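Local coordinates for diaminopimelate decarboxylase (Helicobacter pylori, PDB 2QGH), which catalyses the pyridoxal-5'-phosphate-dependent decarboxylation of meso-diaminopimelate to L-lysine, the last step of bacterial lysine biosynthesis, at residues D161-P166 with L210-P215; S388-L393 with E409-L414; F115-A120 with K137-I142; A327-T332 with K369-K374. All blocks are in the same frame, centred on the assembly; numbering follows the deposited sequence.

Contact 1. Residues D161-P166 with L210-P215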
loop_
_atom_site.group_PDB
_atom_site.type_symbol
_atom_site.label_atom_id
_atom_site.label_comp_id
_atom_site.label_asym_id
_atom_site.label_seq_id
_atom_site.Cartn_x
_atom_site.Cartn_y
_atom_site.Cartn_z
ATOM N N ASP A 161 -9.814 18.214 -17.480
ATOM C CA ASP A 161 -10.180 17.666 -16.175
ATOM C C ASP A 161 -11.130 16.477 -16.366
ATOM O O ASP A 161 -12.240 16.634 -16.871
ATOM C CB ASP A 161 -10.859 18.766 -15.349
ATOM C CG ASP A 161 -11.208 18.321 -13.945
ATOM O OD1 ASP A 161 -10.554 18.794 -12.990
ATOM O OD2 ASP A 161 -12.138 17.501 -13.797
ATOM N N ALA A 162 -10.692 15.290 -15.959
ATOM C CA ALA A 162 -11.507 14.085 -16.110
ATOM C C ALA A 162 -12.678 14.011 -15.123
ATOM O O ALA A 162 -13.560 13.154 -15.252
ATOM C CB ALA A 162 -10.628 12.849 -15.967
ATOM N N LYS A 163 -12.683 14.909 -14.142
ATOM C CA LYS A 163 -13.738 14.951 -13.137
ATOM C C LYS A 163 -13.815 13.664 -12.317
ATOM O O LYS A 163 -14.848 12.990 -12.287
ATOM C CB LYS A 163 -15.100 15.227 -13.796
ATOM C CG LYS A 163 -15.246 16.627 -14.394
ATOM C CD LYS A 163 -16.680 16.898 -14.836
ATOM C CE LYS A 163 -17.645 16.766 -13.658
ATOM N NZ LYS A 163 -19.059 17.078 -14.014
ATOM N N THR A 164 -12.714 13.335 -11.647
ATOM C CA THR A 164 -12.642 12.142 -10.820
ATOM C C THR A 164 -11.842 12.461 -9.553
ATOM O O THR A 164 -11.720 13.624 -9.164
ATOM C CB THR A 164 -11.967 10.988 -11.601
ATOM O OG1 THR A 164 -11.971 9.794 -10.811
ATOM C CG2 THR A 164 -10.536 11.360 -11.966
ATOM N N HIS A 165 -11.312 11.433 -8.898
ATOM C CA HIS A 165 -10.515 11.644 -7.692
ATOM C C HIS A 165 -9.151 12.182 -8.142
ATOM O O HIS A 165 -8.571 11.695 -9.114
ATOM C CB HIS A 165 -10.349 10.322 -6.922
ATOM C CG HIS A 165 -9.679 10.473 -5.588
ATOM N ND1 HIS A 165 -8.377 10.913 -5.451
ATOM C CD2 HIS A 165 -10.131 10.244 -4.332
ATOM C CE1 HIS A 165 -8.059 10.949 -4.169
ATOM N NE2 HIS A 165 -9.106 10.547 -3.469
ATOM N N PRO A 166 -8.629 13.205 -7.448
ATOM C CA PRO A 166 -7.330 13.765 -7.836
ATOM C C PRO A 166 -6.206 12.738 -8.020
ATOM O O PRO A 166 -5.377 12.881 -8.921
ATOM C CB PRO A 166 -7.037 14.772 -6.715
ATOM C CG PRO A 166 -7.823 14.233 -5.539
ATOM C CD PRO A 166 -9.110 13.813 -6.194
ATOM N N LEU A 210 -14.021 7.125 -14.302
ATOM C CA LEU A 210 -14.757 8.248 -14.875
ATOM C C LEU A 210 -16.228 7.902 -15.084
ATOM O O LEU A 210 -16.551 6.866 -15.664
ATOM C CB LEU A 210 -14.137 8.651 -16.215
ATOM C CG LEU A 210 -12.635 8.934 -16.219
ATOM C CD1 LEU A 210 -12.233 9.490 -17.572
ATOM C CD2 LEU A 210 -12.290 9.923 -15.122
ATOM N N LEU A 211 -17.115 8.771 -14.609
ATOM C CA LEU A 211 -18.548 8.545 -14.755
ATOM C C LEU A 211 -19.162 9.487 -15.791
ATOM O O LEU A 211 -20.290 9.273 -16.241
ATOM C CB LEU A 211 -19.265 8.723 -13.415
ATOM C CG LEU A 211 -19.070 7.704 -12.280
ATOM C CD1 LEU A 211 -19.394 6.296 -12.755
ATOM C CD2 LEU A 211 -17.657 7.780 -11.772
ATOM N N ASP A 212 -18.427 10.529 -16.168
ATOM C CA ASP A 212 -18.931 11.473 -17.159
ATOM C C ASP A 212 -18.217 11.265 -18.500
ATOM O O ASP A 212 -16.990 11.337 -18.581
ATOM C CB ASP A 212 -18.736 12.911 -16.669
ATOM C CG ASP A 212 -19.388 13.936 -17.587
ATOM O OD1 ASP A 212 -19.193 15.149 -17.365
ATOM O OD2 ASP A 212 -20.102 13.530 -18.532
ATOM N N LEU A 213 -18.995 11.010 -19.549
ATOM C CA LEU A 213 -18.448 10.773 -20.886
ATOM C C LEU A 213 -18.018 12.025 -21.651
ATOM O O LEU A 213 -17.368 11.916 -22.681
ATOM C CB LEU A 213 -19.465 9.993 -21.728
ATOM C CG LEU A 213 -19.106 9.712 -23.192
ATOM C CD1 LEU A 213 -17.893 8.800 -23.249
ATOM C CD2 LEU A 213 -20.285 9.070 -23.904
ATOM N N GLU A 214 -18.373 13.209 -21.161
ATOM C CA GLU A 214 -17.997 14.442 -21.857
ATOM C C GLU A 214 -16.499 14.704 -21.897
ATOM O O GLU A 214 -15.955 15.019 -22.957
ATOM C CB GLU A 214 -18.706 15.661 -21.256
ATOM C CG GLU A 214 -20.190 15.734 -21.577
ATOM C CD GLU A 214 -20.807 17.088 -21.252
ATOM O OE1 GLU A 214 -22.047 17.215 -21.360
ATOM O OE2 GLU A 214 -20.061 18.028 -20.891
ATOM N N PRO A 215 -15.806 14.581 -20.752
ATOM C CA PRO A 215 -14.362 14.831 -20.767
ATOM C C PRO A 215 -13.612 13.910 -21.732
ATOM O O PRO A 215 -12.673 14.333 -22.404
ATOM C CB PRO A 215 -13.960 14.613 -19.311
ATOM C CG PRO A 215 -15.180 15.020 -18.568
ATOM C CD PRO A 215 -16.276 14.361 -19.376
#
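The carboxylate of D212 lies between two different partners, one from each segment. Beyond OD1, and displaced to one side of the carboxylate plane, K163 NZ forms a long salt bridge to OD1 of 3.9 Å. The other face belongs to the helix start: E214 N stands over D212 OD2, 70° out of the plane and 3.2 Å away. D212 is thus the N-cap of helix 213-232, and with CG anti to its backbone N (chi1 -173°) one oxygen caps the helix while the other turns to the lysine. The puckered ring of P215, a residue well suited to a first helical turn because it has no amide hydrogen to spend, rests on the backbone of 161-166, where its CB lies 3.6 Å from D161 O. An apolar patch forms beside this. L210 pushes CD2 against A162 CB at 3.5 Å, a tight approach that the small alanine permits, and against T164 CB at 3.7 Å, where the two side chains cross at about a right angle. T164 turns its OG1 to the carbonyl of S208, a residue of the PLP and lysine pockets. No hydrogen bond joins the two segments, so close fit and one long charge pair do the work; the helix start and the K163 charge would both probably favour an ionised D212.

Contact 2. Residues S388-L393 with E409-L414; sequences SRPKLL and EALEDL
P390 lies between E409 and L411. Its rigid ring offers CB to the backbone oxygen of E409 at 3.1 Å and CG to L411 CD1 at 3.4 Å, closer than carbons usually pack. L411 (chi1 -122°) and E409 (chi1 -131°) both sit away from staggered values, which would probably cost some energy. Beyond CG the chain of E409 runs on extended and brings its carboxylate to K391 N. There K391 N donates to E409 OE1 at 2.8 Å, almost straight but reaching the oxygen from above the carboxylate plane. The return bond is backbone to backbone, E409 N to K391 O at 3.1 Å, so E409 binds both the N-H and the C=O of K391, one by its side chain and one by its backbone. A long acid suits the position, since OE1 is also gripped by Q385 NE2 of the same chain. The aliphatic part of K391 runs alongside the glutamate, CG being 3.3 Å from E409 OE1, and its ammonium continues to Q385 of the second subunit, not to E409. Further on, branched L414 spreads CD1 and CD2 against the backbone of S388 and R389, with CD1 3.6 Å from S388 O. The two segments flank a hairpin formed by strands 393-397 and 402-406. L392 packs on strand 35-39, R389 makes a salt bridge with D315, and L414 and S388 meet R94 and E91 of the second subunit respectively.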
loop_
_atom_site.group_PDB
_atom_site.type_symbol
_atom_site.label_atom_id
_atom_site.label_comp_id
_atom_site.label_asym_id
_atom_site.label_seq_id
_atom_site.Cartn_x
_atom_site.Cartn_y
_atom_site.Cartn_z
ATOM N N SER A 388 3.036 -7.446 8.959
ATOM C CA SER A 388 3.495 -8.818 8.748
ATOM C C SER A 388 2.315 -9.772 8.559
ATOM O O SER A 388 2.164 -10.741 9.300
ATOM C CB SER A 388 4.347 -9.296 9.924
ATOM O OG SER A 388 5.626 -8.704 9.901
ATOM N N ARG A 389 1.480 -9.471 7.568
ATOM C CA ARG A 389 0.321 -10.290 7.233
ATOM C C ARG A 389 0.603 -10.820 5.824
ATOM O O ARG A 389 0.782 -10.048 4.887
ATOM C CB ARG A 389 -0.970 -9.444 7.246
ATOM C CG ARG A 389 -1.311 -8.791 8.602
ATOM C CD ARG A 389 -2.590 -7.932 8.566
ATOM N NE ARG A 389 -3.811 -8.740 8.635
ATOM C CZ ARG A 389 -4.541 -9.093 7.584
ATOM N NH1 ARG A 389 -4.184 -8.704 6.376
ATOM N NH2 ARG A 389 -5.613 -9.848 7.734
ATOM N N PRO A 390 0.656 -12.148 5.656
ATOM C CA PRO A 390 0.931 -12.714 4.327
ATOM C C PRO A 390 -0.135 -12.358 3.278
ATOM O O PRO A 390 -1.308 -12.167 3.616
ATOM C CB PRO A 390 0.987 -14.219 4.601
ATOM C CG PRO A 390 1.403 -14.296 6.053
ATOM C CD PRO A 390 0.565 -13.208 6.674
ATOM N N LYS A 391 0.275 -12.264 2.016
ATOM C CA LYS A 391 -0.660 -11.963 0.936
ATOM C C LYS A 391 -1.695 -13.069 0.860
ATOM O O LYS A 391 -1.374 -14.237 1.021
ATOM C CB LYS A 391 0.063 -11.850 -0.405
ATOM C CG LYS A 391 0.970 -10.644 -0.489
ATOM C CD LYS A 391 1.178 -10.186 -1.920
ATOM C CE LYS A 391 1.716 -8.768 -1.936
ATOM N NZ LYS A 391 1.764 -8.170 -3.312
ATOM N N LEU A 392 -2.936 -12.693 0.593
ATOM C CA LEU A 392 -4.041 -13.637 0.533
ATOM C C LEU A 392 -4.064 -14.680 -0.592
ATOM O O LEU A 392 -3.360 -14.579 -1.609
ATOM C CB LEU A 392 -5.355 -12.852 0.496
ATOM C CG LEU A 392 -5.471 -11.731 1.526
ATOM C CD1 LEU A 392 -6.819 -11.023 1.384
ATOM C CD2 LEU A 392 -5.294 -12.319 2.919
ATOM N N LEU A 393 -4.907 -15.682 -0.367
ATOM C CA LEU A 393 -5.172 -16.781 -1.287
ATOM C C LEU A 393 -6.157 -16.223 -2.317
ATOM O O LEU A 393 -7.106 -15.525 -1.964
ATOM C CB LEU A 393 -5.841 -17.930 -0.518
ATOM C CG LEU A 393 -6.657 -18.990 -1.272
ATOM C CD1 LEU A 393 -5.728 -20.035 -1.864
ATOM C CD2 LEU A 393 -7.653 -19.658 -0.313
ATOM N N GLU A 409 0.322 -16.861 0.947
ATOM C CA GLU A 409 1.711 -16.754 1.364
ATOM C C GLU A 409 1.940 -17.362 2.755
ATOM O O GLU A 409 1.129 -17.182 3.671
ATOM C CB GLU A 409 2.098 -15.284 1.379
ATOM C CG GLU A 409 3.385 -14.952 0.668
ATOM C CD GLU A 409 3.454 -13.478 0.337
ATOM O OE1 GLU A 409 2.962 -12.676 1.163
ATOM O OE2 GLU A 409 3.995 -13.124 -0.737
ATOM N N ALA A 410 3.041 -18.091 2.914
ATOM C CA ALA A 410 3.366 -18.673 4.213
ATOM C C ALA A 410 4.019 -17.573 5.050
ATOM O O ALA A 410 4.584 -16.622 4.507
ATOM C CB ALA A 410 4.324 -19.850 4.051
ATOM N N LEU A 411 3.929 -17.702 6.370
ATOM C CA LEU A 411 4.511 -16.726 7.282
ATOM C C LEU A 411 5.991 -16.537 6.971
ATOM O O LEU A 411 6.513 -15.423 7.030
ATOM C CB LEU A 411 4.335 -17.204 8.724
ATOM C CG LEU A 411 3.584 -16.301 9.703
ATOM C CD1 LEU A 411 2.411 -15.623 9.031
ATOM C CD2 LEU A 411 3.110 -17.144 10.868
ATOM N N GLU A 412 6.663 -17.628 6.616
ATOM C CA GLU A 412 8.084 -17.565 6.314
ATOM C C GLU A 412 8.426 -16.791 5.042
ATOM O O GLU A 412 9.557 -16.338 4.880
ATOM C CB GLU A 412 8.669 -18.973 6.232
ATOM C CG GLU A 412 8.331 -19.850 7.428
ATOM C CD GLU A 412 7.029 -20.613 7.230
ATOM O OE1 GLU A 412 6.955 -21.415 6.270
ATOM O OE2 GLU A 412 6.080 -20.412 8.023
ATOM N N ASP A 413 7.467 -16.646 4.134
ATOM C CA ASP A 413 7.731 -15.908 2.903
ATOM C C ASP A 413 7.893 -14.419 3.202
ATOM O O ASP A 413 8.464 -13.679 2.409
ATOM C CB ASP A 413 6.603 -16.109 1.875
ATOM C CG ASP A 413 6.476 -17.553 1.415
ATOM O OD1 ASP A 413 7.508 -18.250 1.329
ATOM O OD2 ASP A 413 5.347 -17.994 1.125
ATOM N N LEU A 414 7.399 -13.980 4.353
ATOM C CA LEU A 414 7.506 -12.573 4.729
ATOM C C LEU A 414 8.947 -12.120 4.918
ATOM O O LEU A 414 9.305 -11.009 4.547
ATOM C CB LEU A 414 6.754 -12.302 6.035
ATOM C CG LEU A 414 5.229 -12.434 6.085
ATOM C CD1 LEU A 414 4.777 -12.569 7.548
ATOM C CD2 LEU A 414 4.573 -11.231 5.412
#

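Contact 3. Residues F115-A120 with K137-I142; sequences FEIEQA and KTIETI
I117 points squarely at the helix carrying T138, I139 and I142, and its side chain can be followed outward. At the root, CB sits 3.9 Å from I142 CD1. The short branch, CG2, enters the notch between two isoleucines, 3.8 Å from I142 CD1 and 3.9 Å from I139 CG1. The long branch leaves with CG1 anti to the carbonyl carbon (chi1 -64°) and stays extended, which carries its tip CD1 past I139 to the methyl of T138, 3.8 Å from CG2. A beta-branched, wholly aliphatic residue suits this place because its two arms reach different partners, CG2 I142 and CD1 T138, while both touch I139 CG1. One turn along, I142 CG2 lies against E118 at its CA and CB, 3.8 Å from CB; there the glutamate contributes its backbone and aliphatic root, not its charge. T138 keeps its OG1 turned to M134 O, leaving the methyl for I117. The short helix axes pass 9.8 Å apart at a crossing angle of -52°. Helices 114-122 and 133-146 are successive outer helices of the beta/alpha barrel, joined through strand 127-130, whose L128 packs against both I117 and I139; Y297 of the second subunit packs on I117 and T138.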
loop_
_atom_site.group_PDB
_atom_site.type_symbol
_atom_site.label_atom_id
_atom_site.label_comp_id
_atom_site.label_asym_id
_atom_site.label_seq_id
_atom_site.Cartn_x
_atom_site.Cartn_y
_atom_site.Cartn_z
ATOM N N PHE A 115 16.885 -0.374 -18.801
ATOM C CA PHE A 115 16.735 -1.823 -18.830
ATOM C C PHE A 115 15.370 -2.219 -19.392
ATOM O O PHE A 115 15.280 -3.102 -20.244
ATOM C CB PHE A 115 16.903 -2.433 -17.439
ATOM C CG PHE A 115 16.719 -3.923 -17.420
ATOM C CD1 PHE A 115 17.603 -4.752 -18.104
ATOM C CD2 PHE A 115 15.645 -4.498 -16.752
ATOM C CE1 PHE A 115 17.417 -6.135 -18.125
ATOM C CE2 PHE A 115 15.448 -5.873 -16.761
ATOM C CZ PHE A 115 16.334 -6.696 -17.450
ATOM N N GLU A 116 14.313 -1.563 -18.917
ATOM C CA GLU A 116 12.963 -1.867 -19.382
ATOM C C GLU A 116 12.803 -1.533 -20.876
ATOM O O GLU A 116 12.210 -2.307 -21.637
ATOM C CB GLU A 116 11.922 -1.107 -18.535
ATOM C CG GLU A 116 11.862 -1.537 -17.055
ATOM C CD GLU A 116 10.724 -0.869 -16.277
ATOM O OE1 GLU A 116 10.669 0.378 -16.242
ATOM O OE2 GLU A 116 9.883 -1.591 -15.697
ATOM N N ILE A 117 13.334 -0.392 -21.299
ATOM C CA ILE A 117 13.249 0.008 -22.706
ATOM C C ILE A 117 13.906 -1.048 -23.595
ATOM O O ILE A 117 13.283 -1.585 -24.516
ATOM C CB ILE A 117 13.962 1.362 -22.957
ATOM C CG1 ILE A 117 13.250 2.480 -22.192
ATOM C CG2 ILE A 117 13.993 1.665 -24.443
ATOM C CD1 ILE A 117 13.999 3.798 -22.199
ATOM N N GLU A 118 15.174 -1.334 -23.313
ATOM C CA GLU A 118 15.940 -2.323 -24.063
ATOM C C GLU A 118 15.228 -3.675 -24.140
ATOM O O GLU A 118 15.140 -4.279 -25.209
ATOM C CB GLU A 118 17.309 -2.512 -23.415
ATOM C CG GLU A 118 18.136 -3.629 -24.026
ATOM C CD GLU A 118 19.074 -4.251 -23.019
ATOM O OE1 GLU A 118 19.977 -3.540 -22.528
ATOM O OE2 GLU A 118 18.902 -5.449 -22.708
ATOM N N GLN A 119 14.727 -4.149 -23.005
ATOM C CA GLN A 119 14.043 -5.435 -22.943
ATOM C C GLN A 119 12.773 -5.439 -23.761
ATOM O O GLN A 119 12.444 -6.429 -24.403
ATOM C CB GLN A 119 13.711 -5.795 -21.491
ATOM C CG GLN A 119 14.923 -6.171 -20.663
ATOM C CD GLN A 119 15.694 -7.325 -21.278
ATOM O OE1 GLN A 119 15.190 -8.448 -21.368
ATOM N NE2 GLN A 119 16.919 -7.052 -21.718
ATOM N N ALA A 120 12.062 -4.323 -23.739
ATOM C CA ALA A 120 10.817 -4.220 -24.477
ATOM C C ALA A 120 11.062 -4.255 -25.978
ATOM O O ALA A 120 10.344 -4.931 -26.714
ATOM C CB ALA A 120 10.094 -2.945 -24.092
ATOM N N LYS A 137 14.507 10.334 -26.639
ATOM C CA LYS A 137 15.919 10.342 -27.010
ATOM C C LYS A 137 16.622 9.127 -26.414
ATOM O O LYS A 137 17.556 8.581 -27.003
ATOM C CB LYS A 137 16.590 11.628 -26.510
ATOM C CG LYS A 137 16.150 12.888 -27.243
ATOM C CD LYS A 137 16.731 14.134 -26.586
ATOM C CE LYS A 137 16.486 15.389 -27.418
ATOM N NZ LYS A 137 17.420 15.491 -28.578
ATOM N N THR A 138 16.165 8.711 -25.239
ATOM C CA THR A 138 16.744 7.565 -24.562
ATOM C C THR A 138 16.436 6.300 -25.347
ATOM O O THR A 138 17.314 5.462 -25.566
ATOM C CB THR A 138 16.189 7.441 -23.140
ATOM O OG1 THR A 138 16.454 8.656 -22.431
ATOM C CG2 THR A 138 16.842 6.288 -22.406
ATOM N N ILE A 139 15.187 6.172 -25.776
ATOM C CA ILE A 139 14.762 5.016 -26.550
ATOM C C ILE A 139 15.547 4.957 -27.862
ATOM O O ILE A 139 15.997 3.885 -28.286
ATOM C CB ILE A 139 13.258 5.093 -26.864
ATOM C CG1 ILE A 139 12.455 5.064 -25.561
ATOM C CG2 ILE A 139 12.852 3.941 -27.772
ATOM C CD1 ILE A 139 10.961 5.336 -25.740
ATOM N N GLU A 140 15.713 6.113 -28.498
ATOM C CA GLU A 140 16.438 6.186 -29.757
ATOM C C GLU A 140 17.851 5.648 -29.621
ATOM O O GLU A 140 18.310 4.860 -30.450
ATOM C CB GLU A 140 16.517 7.625 -30.261
ATOM C CG GLU A 140 17.071 7.715 -31.668
ATOM C CD GLU A 140 17.375 9.130 -32.082
ATOM O OE1 GLU A 140 17.502 9.388 -33.298
ATOM O OE2 GLU A 140 17.499 9.985 -31.184
ATOM N N THR A 141 18.547 6.090 -28.580
ATOM C CA THR A 141 19.913 5.648 -28.349
ATOM C C THR A 141 19.986 4.135 -28.174
ATOM O O THR A 141 20.906 3.485 -28.676
ATOM C CB THR A 141 20.502 6.321 -27.093
ATOM O OG1 THR A 141 20.550 7.737 -27.293
ATOM C CG2 THR A 141 21.905 5.806 -26.817
ATOM N N ILE A 142 19.016 3.573 -27.458
ATOM C CA ILE A 142 19.006 2.139 -27.215
ATOM C C ILE A 142 18.612 1.378 -28.476
ATOM O O ILE A 142 19.189 0.340 -28.785
ATOM C CB ILE A 142 18.050 1.774 -26.050
ATOM C CG1 ILE A 142 18.562 2.405 -24.746
ATOM C CG2 ILE A 142 17.966 0.253 -25.892
ATOM C CD1 ILE A 142 17.705 2.110 -23.531
#

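Contact 4. Residues A327-T332 with K369-K374; sequences AIRVIT and KIAIEK
Backbone hydrogen bonds tie strand 328-330 to strand 369-372 as antiparallel neighbours. R329 and A371 form the hydrogen-bonded pair, R329 N donating to A371 O at 2.9 Å and A371 N to R329 O at 2.8 Å, while I328 with I372 and V330 with I370 are non-hydrogen-bonded pairs. E373 N to A327 O and I331 N to K369 O extend the pairing past both ends of strand 328-330, and at the far end a side chain takes over: T332 OG1 accepts from K369 N at 3.1 Å, a role a short hydroxyl can fill from beside the backbone. Apolar packing occupies the face of I328, V330, I370 and I372, where I328 CG2 meets I370 CD1 at 3.6 Å; on the other, I331 CD1 comes tightly against A371 CB, 3.5 Å, close to where R329 brings the edge of its guanidinium. The charge pair across the strands is a long salt bridge, R329 NE to E373 OE2, 3.7 Å. The two planes are turned 66° to each other, and because OE2 stands over a face, well out of the guanidinium plane, no N-H points at it. NE is buried without a partner, and the arginine's stronger salt bridge goes from NH2 to E290. Strand 289-299 lies beyond 369-372, making this part of the mixed sheet in the beta domain that accompanies the barrel in fold-type III PLP decarboxylases.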
loop_
_atom_site.group_PDB
_atom_site.type_symbol
_atom_site.label_atom_id
_atom_site.label_comp_id
_atom_site.label_asym_id
_atom_site.label_seq_id
_atom_site.Cartn_x
_atom_site.Cartn_y
_atom_site.Cartn_z
ATOM N N ALA A 327 -19.334 -1.873 -1.722
ATOM C CA ALA A 327 -20.447 -2.478 -1.009
ATOM C C ALA A 327 -20.014 -3.696 -0.195
ATOM O O ALA A 327 -19.061 -4.393 -0.547
ATOM C CB ALA A 327 -21.548 -2.864 -1.989
ATOM N N ILE A 328 -20.721 -3.925 0.909
ATOM C CA ILE A 328 -20.459 -5.054 1.795
ATOM C C ILE A 328 -21.733 -5.898 1.865
ATOM O O ILE A 328 -22.797 -5.413 2.247
ATOM C CB ILE A 328 -20.066 -4.577 3.219
ATOM C CG1 ILE A 328 -18.692 -3.902 3.173
ATOM C CG2 ILE A 328 -20.065 -5.755 4.191
ATOM C CD1 ILE A 328 -18.249 -3.296 4.483
ATOM N N ARG A 329 -21.615 -7.160 1.480
ATOM C CA ARG A 329 -22.749 -8.068 1.474
ATOM C C ARG A 329 -22.519 -9.253 2.413
ATOM O O ARG A 329 -21.449 -9.863 2.406
ATOM C CB ARG A 329 -22.976 -8.569 0.043
ATOM C CG ARG A 329 -24.090 -9.579 -0.117
ATOM C CD ARG A 329 -23.967 -10.269 -1.453
ATOM N NE ARG A 329 -22.623 -10.802 -1.618
ATOM C CZ ARG A 329 -22.194 -11.445 -2.697
ATOM N NH1 ARG A 329 -23.010 -11.639 -3.725
ATOM N NH2 ARG A 329 -20.950 -11.897 -2.748
ATOM N N VAL A 330 -23.521 -9.574 3.227
ATOM C CA VAL A 330 -23.406 -10.700 4.142
ATOM C C VAL A 330 -23.647 -11.985 3.357
ATOM O O VAL A 330 -24.632 -12.103 2.630
ATOM C CB VAL A 330 -24.426 -10.610 5.284
ATOM C CG1 VAL A 330 -24.299 -11.834 6.184
ATOM C CG2 VAL A 330 -24.197 -9.333 6.081
ATOM N N ILE A 331 -22.737 -12.941 3.503
ATOM C CA ILE A 331 -22.836 -14.212 2.802
ATOM C C ILE A 331 -23.539 -15.269 3.650
ATOM O O ILE A 331 -24.158 -16.198 3.121
ATOM C CB ILE A 331 -21.436 -14.725 2.423
ATOM C CG1 ILE A 331 -20.741 -13.699 1.523
ATOM C CG2 ILE A 331 -21.542 -16.086 1.743
ATOM C CD1 ILE A 331 -19.343 -14.089 1.109
ATOM N N THR A 332 -23.441 -15.119 4.967
ATOM C CA THR A 332 -24.055 -16.056 5.900
ATOM C C THR A 332 -25.504 -15.680 6.211
ATOM O O THR A 332 -25.782 -14.603 6.750
ATOM C CB THR A 332 -23.242 -16.121 7.218
ATOM O OG1 THR A 332 -21.980 -16.749 6.966
ATOM C CG2 THR A 332 -23.993 -16.911 8.282
ATOM N N LYS A 369 -19.598 -14.910 7.572
ATOM C CA LYS A 369 -18.848 -14.481 6.405
ATOM C C LYS A 369 -19.513 -13.336 5.642
ATOM O O LYS A 369 -20.736 -13.283 5.512
ATOM C CB LYS A 369 -18.653 -15.671 5.468
ATOM C CG LYS A 369 -18.108 -16.909 6.165
ATOM C CD LYS A 369 -16.718 -16.670 6.740
ATOM C CE LYS A 369 -16.240 -17.877 7.525
ATOM N NZ LYS A 369 -16.135 -19.099 6.684
ATOM N N ILE A 370 -18.693 -12.410 5.153
ATOM C CA ILE A 370 -19.186 -11.287 4.373
ATOM C C ILE A 370 -18.263 -11.109 3.171
ATOM O O ILE A 370 -17.127 -11.579 3.170
ATOM C CB ILE A 370 -19.202 -9.966 5.188
ATOM C CG1 ILE A 370 -17.804 -9.350 5.227
ATOM C CG2 ILE A 370 -19.699 -10.233 6.599
ATOM C CD1 ILE A 370 -17.764 -8.002 5.884
ATOM N N ALA A 371 -18.760 -10.439 2.142
ATOM C CA ALA A 371 -17.960 -10.196 0.953
ATOM C C ALA A 371 -17.948 -8.711 0.640
ATOM O O ALA A 371 -18.988 -8.064 0.653
ATOM C CB ALA A 371 -18.517 -10.975 -0.227
ATOM N N ILE A 372 -16.758 -8.171 0.397
ATOM C CA ILE A 372 -16.604 -6.769 0.034
ATOM C C ILE A 372 -16.631 -6.834 -1.477
ATOM O O ILE A 372 -15.806 -7.516 -2.082
ATOM C CB ILE A 372 -15.257 -6.203 0.507
ATOM C CG1 ILE A 372 -15.183 -6.270 2.038
ATOM C CG2 ILE A 372 -15.097 -4.773 0.028
ATOM C CD1 ILE A 372 -13.874 -5.750 2.620
ATOM N N GLU A 373 -17.578 -6.123 -2.078
ATOM C CA GLU A 373 -17.782 -6.151 -3.528
ATOM C C GLU A 373 -16.907 -5.304 -4.460
ATOM O O GLU A 373 -16.296 -4.316 -4.054
ATOM C CB GLU A 373 -19.262 -5.854 -3.814
ATOM C CG GLU A 373 -20.187 -7.060 -3.603
ATOM C CD GLU A 373 -21.672 -6.699 -3.602
ATOM O OE1 GLU A 373 -22.090 -5.843 -4.410
ATOM O OE2 GLU A 373 -22.424 -7.290 -2.799
ATOM N N LYS A 374 -16.867 -5.725 -5.723
ATOM C CA LYS A 374 -16.120 -5.044 -6.783
ATOM C C LYS A 374 -14.685 -4.688 -6.419
ATOM O O LYS A 374 -14.236 -3.560 -6.658
ATOM C CB LYS A 374 -16.860 -3.768 -7.209
ATOM C CG LYS A 374 -18.314 -3.983 -7.572
ATOM C CD LYS A 374 -18.947 -2.702 -8.075
ATOM C CE LYS A 374 -20.454 -2.867 -8.249
ATOM N NZ LYS A 374 -20.763 -3.989 -9.162
#

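In the fold
Contacts 1 and 3 belong to the pyridoxal-binding barrel; contact 4 lies in the mixed sheet of the beta domain, and contact 2 beside the hairpin 393-397/402-406 of that sheet. Contact 1 lies nearest the active site: its L210 side chain is about 7 Å from the bound PLP and its T164 side chain about 8 Å from the bound lysine. The side chains of R389 in contact 2 and I372 in contact 4 each stand about 12 Å from a bound lysine. Contacts 2 and 4 have nearest atoms about 9 Å apart, and contacts 1 and 4 about 10 Å. Contact 3 is remote, its centre about 45 Å from that of contact 4, yet like contact 2 it touches the second subunit.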